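PDB 3OYV: imelysin from Bacteroides ovatus ATCC 8483, which probably takes part in bacterial iron uptake as an imelysin-like protein of the outer membrane. Local coordinates for residues S23-M28 / V258-P263; H120-Y125 / Q176-P181. One frame throughout, in Å; residues are numbered along the deposited sequence. Where two conformers were deposited one is given.

Contact 1 of 2, residues S23-M28 / V258-P263; sequences SWHNYM and VLADNP
In the helical imelysin fold, the first turns of helix 21-47 pack here against the last turn of the long helix 223-261, with His25 and Ala260 meeting where the two backbones come nearest, CA to CA 4.8 Å. So close an approach is consistent with the small side chain of Ala260, whose CB lies 3.7 Å from CB of His25. The imidazole then reaches over the end of the partner helix. With CG beside the backbone N and anti to the carbonyl carbon (chi1 -62°), the ring lies over Ala260, whose CA stands 3.9 Å from the ring centroid and 16° off the ring normal, a CH-pi contact. Carbonyl O of Ala260 also sits over a face of the ring, 3.4 Å from ND1, but the angle is too poor for a hydrogen bond. Pro263 comes in obliquely, its CG 3.7 Å from NE2 of His25. A turn further on, the chi3 bend of selenomethionine Met28 turns CE toward CD2 of Leu259, 3.7 Å away, and SE lies 3.7 Å from that same CD2. Were His25 an alanine, Ala260 and Pro263 would probably lose the ring packed against them, and Tyr16 OH its bond to NE2. No hydrogen bond joins the two segments, which implies an interface held by apolar and ring-face contacts, with NE2 of the imidazole hydrogen-bonded to Tyr16 OH.

Contact 2 of 2, residues H120-Y125 / Q176-P181; sequences HSRDDY and QDIPQP
Within the helical imelysin fold, Arg122 in the first turn of helix 121-137 plugs into the C-terminal end of helix 158-177 and the extended chain that follows it, where its guanidinium binds the carbonyls Gln176 O, at the helix end, and Ile178 O, just past it. Of the guanidinium bonds, NH2 of Arg122 to backbone O of Gln176 is the straightest, 2.8 Å long and at 168°, with the oxygen in the guanidinium plane and the donor on a carbonyl lone pair. A bend at chi3 (59°) turns NE toward the backbone, where it makes a weak bond to Ile178 O. NH1 serves Gln180 OE1 at 3.0 Å, coming from above the amide carbonyl plane; NE2 of that amide is bonded to Trp119 O. Between side chains, Gln176 NE2 donates to Asp123 OD1 at 3.0 Å and 163°, with carboxylate and amide nearly coplanar; Thr126 OG1 is a further partner of NE2. Apolar contact is slight: CB of Ile178 stands 4.2 Å from CD of Arg122, while Ile178 also touches Ala194 of helix 189-214. The guanidinium is flanked by CB of Gln180 over one face and NE2 of Gln176 over the other. Water 2 adds a bridge: it accepts from Arg122 NH1 and donates to Gln176 OE1 and, at 2.8 Å, to Asp123 OD1.

How the contacts relate
Contact 2 falls entirely within the sequence that contact 1 brackets: 23-28 comes first, then 120-125, 176-181 and finally 258-263. Their centres are 29 Å apart and their nearest atoms about 17 Å, so they do not touch and share no helix. The centre of contact 1 lies 25 Å, and that of contact 2 15 Å, from the centre of the chain. Contact 1 joins the first long helix, 21-47, to helix 223-261, linking parts 230 residues apart; contact 2 links parts 51 residues apart, on helices 121-137 and 158-177. Helix 265-283 relates them, since Leu259 touches Ala267 and Phe268 while His120 meets Trp275. Long-range and more local closures thus both tie this mostly helical chain together.

Contact 1 of 2, residues S23-M28 / V258-P263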
loop_
_atom_site.group_PDB
_atom_site.type_symbol
_atom_site.label_atom_id
_atom_site.label_comp_id
_atom_site.label_asym_id
_atom_site.label_seq_id
_atom_site.Cartn_x
_atom_site.Cartn_y
_atom_site.Cartn_z
ATOM N N SER A 23 17.263 -20.283 9.640
ATOM C CA SER A 23 15.816 -20.172 9.422
ATOM C C SER A 23 15.440 -18.741 9.022
ATOM O O SER A 23 14.614 -18.525 8.149
ATOM C CB SER A 23 15.045 -20.556 10.687
ATOM O OG SER A 23 15.201 -21.934 10.996
ATOM N N TRP A 24 16.057 -17.763 9.683
ATOM C CA TRP A 24 15.784 -16.344 9.401
ATOM C C TRP A 24 16.134 -16.025 7.944
ATOM O O TRP A 24 15.340 -15.407 7.217
ATOM C CB TRP A 24 16.592 -15.464 10.349
ATOM C CG TRP A 24 16.019 -14.119 10.639
ATOM C CD1 TRP A 24 15.828 -13.085 9.769
ATOM C CD2 TRP A 24 15.574 -13.664 11.909
ATOM N NE1 TRP A 24 15.291 -12.013 10.429
ATOM C CE2 TRP A 24 15.134 -12.333 11.751
ATOM C CE3 TRP A 24 15.504 -14.251 13.173
ATOM C CZ2 TRP A 24 14.631 -11.589 12.808
ATOM C CZ3 TRP A 24 15.026 -13.511 14.202
ATOM C CH2 TRP A 24 14.567 -12.196 14.015
ATOM N N HIS A 25 17.299 -16.477 7.490
ATOM C CA HIS A 25 17.718 -16.283 6.090
ATOM C C HIS A 25 16.734 -16.910 5.131
ATOM O O HIS A 25 16.285 -16.281 4.153
ATOM C CB HIS A 25 19.104 -16.886 5.842
ATOM C CG HIS A 25 20.202 -16.249 6.661
ATOM N ND1 HIS A 25 21.452 -16.826 6.812
ATOM C CD2 HIS A 25 20.222 -15.132 7.427
ATOM C CE1 HIS A 25 22.204 -16.061 7.586
ATOM N NE2 HIS A 25 21.488 -15.020 7.959
ATOM N N ASN A 26 16.448 -18.191 5.353
ATOM C CA ASN A 26 15.565 -18.907 4.459
ATOM C C ASN A 26 14.151 -18.325 4.401
ATOM O O ASN A 26 13.543 -18.265 3.317
ATOM C CB ASN A 26 15.531 -20.378 4.856
ATOM C CG ASN A 26 16.820 -21.110 4.459
ATOM O OD1 ASN A 26 17.436 -20.769 3.453
ATOM N ND2 ASN A 26 17.201 -22.140 5.233
ATOM N N TYR A 27 13.618 -17.944 5.555
ATOM C CA TYR A 27 12.245 -17.432 5.568
ATOM C C TYR A 27 12.173 -16.026 4.974
ATOM O O TYR A 27 11.238 -15.708 4.249
ATOM C CB TYR A 27 11.579 -17.515 6.934
ATOM C CG TYR A 27 10.082 -17.463 6.778
ATOM C CD1 TYR A 27 9.409 -18.443 6.045
ATOM C CD2 TYR A 27 9.349 -16.429 7.330
ATOM C CE1 TYR A 27 8.057 -18.404 5.886
ATOM C CE2 TYR A 27 7.969 -16.385 7.178
ATOM C CZ TYR A 27 7.326 -17.385 6.454
ATOM O OH TYR A 27 5.949 -17.379 6.294
HETATM N N MSE A 28 13.167 -15.185 5.270
HETATM C CA MSE A 28 13.247 -13.858 4.619
HETATM C C MSE A 28 13.255 -14.032 3.113
HETATM O O MSE A 28 12.546 -13.319 2.406
HETATM C CB MSE A 28 14.482 -13.063 5.022
HETATM C CG MSE A 28 14.386 -12.317 6.302
HETATM SE SE MSE A 28 15.792 -11.032 6.461
HETATM C CE MSE A 28 17.288 -12.242 6.316
ATOM N N VAL A 258 21.498 -10.731 -0.321
ATOM C CA VAL A 258 22.834 -10.319 0.142
ATOM C C VAL A 258 22.916 -10.390 1.664
ATOM O O VAL A 258 23.919 -10.861 2.209
ATOM C CB VAL A 258 23.238 -8.927 -0.396
ATOM C CG1 VAL A 258 24.577 -8.446 0.204
ATOM C CG2 VAL A 258 23.313 -8.979 -1.915
ATOM N N LEU A 259 21.831 -9.990 2.344
ATOM C CA LEU A 259 21.752 -10.077 3.794
ATOM C C LEU A 259 21.893 -11.531 4.257
ATOM O O LEU A 259 22.629 -11.797 5.236
ATOM C CB LEU A 259 20.447 -9.440 4.287
ATOM C CG LEU A 259 20.065 -9.572 5.766
ATOM C CD1 LEU A 259 21.034 -9.036 6.757
ATOM C CD2 LEU A 259 18.715 -8.884 5.980
ATOM N N ALA A 260 21.209 -12.449 3.570
ATOM C CA ALA A 260 21.285 -13.866 3.898
ATOM C C ALA A 260 22.708 -14.403 3.662
ATOM O O ALA A 260 23.229 -15.195 4.472
ATOM C CB ALA A 260 20.264 -14.666 3.087
ATOM N N ASP A 261 23.351 -13.945 2.601
ATOM C CA ASP A 261 24.663 -14.472 2.214
ATOM C C ASP A 261 25.806 -13.887 3.043
ATOM O O ASP A 261 26.838 -14.542 3.207
ATOM C CB ASP A 261 24.938 -14.180 0.725
ATOM C CG ASP A 261 24.066 -14.984 -0.225
ATOM O OD1 ASP A 261 23.453 -16.009 0.186
ATOM O OD2 ASP A 261 24.017 -14.602 -1.410
ATOM N N ASN A 262 25.647 -12.666 3.531
ATOM C CA ASN A 262 26.685 -11.957 4.254
ATOM C C ASN A 262 26.027 -11.095 5.345
ATOM O O ASN A 262 25.940 -9.871 5.264
ATOM C CB ASN A 262 27.548 -11.124 3.283
ATOM C CG ASN A 262 28.790 -10.566 3.939
ATOM O OD1 ASN A 262 28.970 -10.721 5.148
ATOM N ND2 ASN A 262 29.656 -9.921 3.149
ATOM N N PRO A 263 25.513 -11.764 6.374
ATOM C CA PRO A 263 24.756 -11.025 7.365
ATOM C C PRO A 263 25.614 -10.087 8.203
ATOM O O PRO A 263 26.727 -10.451 8.594
ATOM C CB PRO A 263 24.102 -12.116 8.203
ATOM C CG PRO A 263 24.808 -13.350 7.893
ATOM C CD PRO A 263 25.471 -13.216 6.601
#

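Contact 2 of 2, residues H120-Y125 / Q176-P181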
loop_
_atom_site.group_PDB
_atom_site.type_symbol
_atom_site.label_atom_id
_atom_site.label_comp_id
_atom_site.label_asym_id
_atom_site.label_seq_id
_atom_site.Cartn_x
_atom_site.Cartn_y
_atom_site.Cartn_z
ATOM N N HIS A 120 7.018 3.588 10.752
ATOM C CA HIS A 120 6.723 4.096 9.411
ATOM C C HIS A 120 5.238 4.412 9.194
ATOM O O HIS A 120 4.829 4.793 8.098
ATOM C CB HIS A 120 7.278 3.032 8.430
ATOM C CG HIS A 120 6.958 3.265 6.996
ATOM N ND1 HIS A 120 7.510 4.300 6.272
ATOM C CD2 HIS A 120 6.188 2.564 6.141
ATOM C CE1 HIS A 120 7.042 4.251 5.033
ATOM N NE2 HIS A 120 6.257 3.187 4.924
ATOM N N SER A 121 4.395 4.231 10.208
ATOM C CA SER A 121 2.939 4.376 10.010
ATOM C C SER A 121 2.555 5.749 9.453
ATOM O O SER A 121 1.756 5.827 8.540
ATOM C CB SER A 121 2.134 4.077 11.301
ATOM O OG SER A 121 2.389 4.987 12.332
ATOM N N ARG A 122 3.084 6.830 10.032
ATOM C CA ARG A 122 2.745 8.156 9.519
ATOM C C ARG A 122 3.021 8.265 8.019
ATOM O O ARG A 122 2.197 8.729 7.260
ATOM C CB ARG A 122 3.515 9.252 10.262
ATOM C CG ARG A 122 2.987 9.528 11.663
ATOM C CD ARG A 122 3.974 10.288 12.540
ATOM N NE ARG A 122 4.338 11.583 11.950
ATOM C CZ ARG A 122 5.410 11.828 11.207
ATOM N NH1 ARG A 122 6.324 10.904 10.969
ATOM N NH2 ARG A 122 5.586 13.051 10.680
ATOM N N ASP A 123 4.224 7.864 7.620
ATOM C CA ASP A 123 4.626 8.013 6.240
ATOM C C ASP A 123 3.828 7.091 5.318
ATOM O O ASP A 123 3.455 7.479 4.222
ATOM C CB ASP A 123 6.136 7.801 6.103
ATOM C CG ASP A 123 6.968 8.949 6.652
ATOM O OD1 ASP A 123 6.418 10.051 6.847
ATOM O OD2 ASP A 123 8.185 8.715 6.859
ATOM N N ASP A 124 3.552 5.867 5.784
ATOM C CA ASP A 124 2.714 4.914 5.082
ATOM C C ASP A 124 1.355 5.548 4.781
ATOM O O ASP A 124 0.916 5.633 3.631
ATOM C CB ASP A 124 2.621 3.690 6.000
ATOM C CG ASP A 124 1.665 2.610 5.537
ATOM O OD1 ASP A 124 0.981 2.704 4.503
ATOM O OD2 ASP A 124 1.606 1.571 6.261
ATOM N N TYR A 125 0.690 6.017 5.831
ATOM C CA TYR A 125 -0.689 6.478 5.675
ATOM C C TYR A 125 -0.733 7.763 4.850
ATOM O O TYR A 125 -1.681 7.983 4.090
ATOM C CB TYR A 125 -1.402 6.675 7.019
ATOM C CG TYR A 125 -1.305 5.530 8.024
ATOM C CD1 TYR A 125 -0.937 4.226 7.653
ATOM C CD2 TYR A 125 -1.568 5.781 9.364
ATOM C CE1 TYR A 125 -0.791 3.226 8.608
ATOM C CE2 TYR A 125 -1.436 4.794 10.309
ATOM C CZ TYR A 125 -1.055 3.512 9.937
ATOM O OH TYR A 125 -0.889 2.570 10.947
ATOM N N GLN A 176 0.844 13.748 8.951
ATOM C CA GLN A 176 2.223 14.129 9.244
ATOM C C GLN A 176 2.389 14.877 10.562
ATOM O O GLN A 176 3.437 14.792 11.182
ATOM C CB GLN A 176 2.817 14.960 8.093
ATOM C CG GLN A 176 3.077 14.114 6.846
ATOM C CD GLN A 176 4.267 13.223 7.025
ATOM O OE1 GLN A 176 5.375 13.690 7.309
ATOM N NE2 GLN A 176 4.051 11.913 6.935
ATOM N N ASP A 177 1.344 15.590 10.954
ATOM C CA ASP A 177 1.384 16.321 12.209
ATOM C C ASP A 177 1.382 15.430 13.439
ATOM O O ASP A 177 1.841 15.891 14.524
ATOM C CB ASP A 177 0.245 17.342 12.303
ATOM C CG ASP A 177 0.561 18.625 11.556
ATOM O OD1 ASP A 177 1.741 18.868 11.268
ATOM O OD2 ASP A 177 -0.379 19.392 11.272
ATOM N N ILE A 178 0.900 14.185 13.296
ATOM C CA ILE A 178 0.925 13.271 14.435
ATOM C C ILE A 178 2.372 13.186 14.882
ATOM O O ILE A 178 3.274 13.018 14.060
ATOM C CB ILE A 178 0.408 11.869 14.062
ATOM C CG1 ILE A 178 -1.061 11.891 13.631
ATOM C CG2 ILE A 178 0.638 10.890 15.251
ATOM C CD1 ILE A 178 -1.607 10.575 13.030
ATOM N N PRO A 179 2.647 13.320 16.201
ATOM C CA PRO A 179 4.045 13.211 16.595
ATOM C C PRO A 179 4.628 11.822 16.258
ATOM O O PRO A 179 3.965 10.799 16.436
ATOM C CB PRO A 179 4.019 13.470 18.129
ATOM C CG PRO A 179 2.768 14.227 18.351
ATOM C CD PRO A 179 1.776 13.725 17.324
ATOM N N GLN A 180 5.847 11.821 15.762
ATOM C CA GLN A 180 6.530 10.588 15.396
ATOM C C GLN A 180 7.014 9.867 16.647
ATOM O O GLN A 180 7.653 10.479 17.488
ATOM C CB GLN A 180 7.721 10.919 14.474
ATOM C CG GLN A 180 8.701 9.797 14.183
ATOM C CD GLN A 180 8.154 8.709 13.291
ATOM O OE1 GLN A 180 6.970 8.723 12.905
ATOM N NE2 GLN A 180 9.027 7.780 12.911
ATOM N N PRO A 181 6.744 8.553 16.771
ATOM C CA PRO A 181 5.918 7.714 15.922
ATOM C C PRO A 181 4.477 7.700 16.394
ATOM O O PRO A 181 4.199 7.815 17.582
ATOM C CB PRO A 181 6.557 6.338 16.125
ATOM C CG PRO A 181 6.992 6.379 17.591
ATOM C CD PRO A 181 7.446 7.770 17.821
HETATM O O HOH W 1 4.908 6.743 12.732
HETATM O O HOH W 2 7.663 11.895 8.497
HETATM O O HOH W 3 6.478 7.460 9.700
#